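Local coordinates for putative fumarylacetoacetate hydrolase family protein (Yersinia pestis, PDB 3S52) that is of unestablished function but belongs, by name and sequence, to the fumarylacetoacetate hydrolase family, at residues 72-77 / 193-198. Sequence-based numbering, arbitrary orientation.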
# COMPACT_ATOMS: atom_id res chain seq x y z
N HIS A 72 -16.01 10.71 -3.72
CA HIS A 72 -15.89 9.79 -4.84
C HIS A 72 -14.80 10.27 -5.83
O HIS A 72 -14.65 11.47 -6.06
CB HIS A 72 -17.24 9.67 -5.57
CG HIS A 72 -17.82 10.98 -6.01
ND1 HIS A 72 -17.37 11.65 -7.14
CD2 HIS A 72 -18.80 11.75 -5.49
CE1 HIS A 72 -18.05 12.78 -7.28
NE2 HIS A 72 -18.93 12.86 -6.29
N GLU A 73 -13.98 9.34 -6.34
CA GLU A 73 -13.16 9.66 -7.50
C GLU A 73 -13.25 8.53 -8.51
O GLU A 73 -12.54 7.53 -8.37
CB GLU A 73 -11.70 9.84 -7.05
CG GLU A 73 -11.57 10.67 -5.79
CD GLU A 73 -10.14 11.08 -5.50
OE1 GLU A 73 -9.21 10.34 -5.90
OE2 GLU A 73 -9.95 12.15 -4.87
N ILE A 74 -14.01 8.73 -9.58
CA ILE A 74 -14.20 7.67 -10.57
C ILE A 74 -12.93 7.55 -11.43
O ILE A 74 -12.27 8.56 -11.71
CB ILE A 74 -15.46 7.91 -11.46
CG1 ILE A 74 -15.78 6.67 -12.29
CG2 ILE A 74 -15.27 9.10 -12.38
CD1 ILE A 74 -17.02 6.82 -13.17
N GLU A 75 -12.58 6.32 -11.80
CA GLU A 75 -11.32 6.07 -12.51
C GLU A 75 -11.41 4.82 -13.35
O GLU A 75 -12.11 3.87 -12.99
CB GLU A 75 -10.15 5.92 -11.50
CG GLU A 75 -10.10 7.04 -10.44
CD GLU A 75 -8.75 7.19 -9.75
OE1 GLU A 75 -7.78 6.52 -10.16
OE2 GLU A 75 -8.65 8.00 -8.79
N LEU A 76 -10.68 4.82 -14.46
CA LEU A 76 -10.50 3.62 -15.26
C LEU A 76 -9.55 2.68 -14.52
O LEU A 76 -8.47 3.11 -14.07
CB LEU A 76 -9.91 3.98 -16.64
CG LEU A 76 -9.63 2.74 -17.49
CD1 LEU A 76 -10.92 2.15 -18.00
CD2 LEU A 76 -8.69 3.08 -18.66
N ALA A 77 -9.96 1.43 -14.34
CA ALA A 77 -9.09 0.43 -13.70
C ALA A 77 -8.58 -0.55 -14.75
O ALA A 77 -9.33 -0.96 -15.63
CB ALA A 77 -9.86 -0.33 -12.61
N GLY A 193 -6.45 7.38 -12.46
CA GLY A 193 -6.67 8.74 -12.01
C GLY A 193 -8.08 9.23 -12.26
O GLY A 193 -8.84 8.63 -13.03
N THR A 194 -8.45 10.34 -11.63
CA THR A 194 -9.82 10.80 -11.72
C THR A 194 -9.91 12.17 -12.40
O THR A 194 -9.07 13.04 -12.16
CB THR A 194 -10.46 10.84 -10.31
OG1 THR A 194 -11.87 10.97 -10.42
CG2 THR A 194 -9.90 12.01 -9.51
N PRO A 195 -10.93 12.37 -13.24
CA PRO A 195 -11.15 13.66 -13.88
C PRO A 195 -11.80 14.60 -12.87
O PRO A 195 -11.98 14.22 -11.71
CB PRO A 195 -12.12 13.33 -15.01
CG PRO A 195 -12.91 12.17 -14.49
CD PRO A 195 -11.94 11.36 -13.64
N GLN A 196 -12.16 15.81 -13.30
CA GLN A 196 -12.73 16.81 -12.40
C GLN A 196 -14.11 16.38 -11.90
O GLN A 196 -14.72 15.46 -12.45
CB GLN A 196 -12.84 18.18 -13.09
CG GLN A 196 -13.95 18.24 -14.14
CD GLN A 196 -14.16 19.64 -14.71
OE1 GLN A 196 -13.63 20.63 -14.18
NE2 GLN A 196 -14.93 19.73 -15.79
N GLY A 197 -14.58 17.03 -10.84
CA GLY A 197 -15.90 16.75 -10.33
C GLY A 197 -15.92 15.97 -9.02
O GLY A 197 -16.97 15.61 -8.53
N VAL A 198 -14.75 15.72 -8.46
CA VAL A 198 -14.68 14.98 -7.21
C VAL A 198 -15.53 15.66 -6.13
O VAL A 198 -15.54 16.89 -6.02
CB VAL A 198 -13.22 14.82 -6.75
CG1 VAL A 198 -13.15 14.25 -5.35
CG2 VAL A 198 -12.47 13.92 -7.74
O HOH W 1 -8.96 7.25 -15.30
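Glu75 lays its side chain along Gly193: CB sits 3.4 Å from Gly193 O; CG touches that same oxygen; CD comes over the Gly193 CA and C atoms. At the tip, OE1 accepts a hydrogen bond from Gly193 N at 2.8 Å, bent to 133° at the hydrogen, with the N-H arriving from well above the carboxylate plane. OE2 faces Thr194 CB at 3.7 Å, with Asp104 of strand 96-107 close by. In this FAA hydrolase C-terminal fold, strand 70-80 pairs antiparallel with both 189-191 and 199-201, and 193-198 lies in the loop between those two short strands. Beside Glu75, a water accepts from Leu76 N and donates to Gly193 O, spanning the two backbones where they do not bond directly. Further along, Thr194 OG1, swung anti to its own N (chi1 -166°), donates to Ile74 O at 2.8 Å and also meets Gln160 NE2. Thr194 CG2 rests on Glu73 CB; Glu73 CG and OE2 lie against the Val198 methyls, and OE1 makes a salt bridge with Lys125. The edge of the His72 ring brings CE1 to 3.3 Å from Gly197 O, while its ND1 bonds to Gln160 OE1.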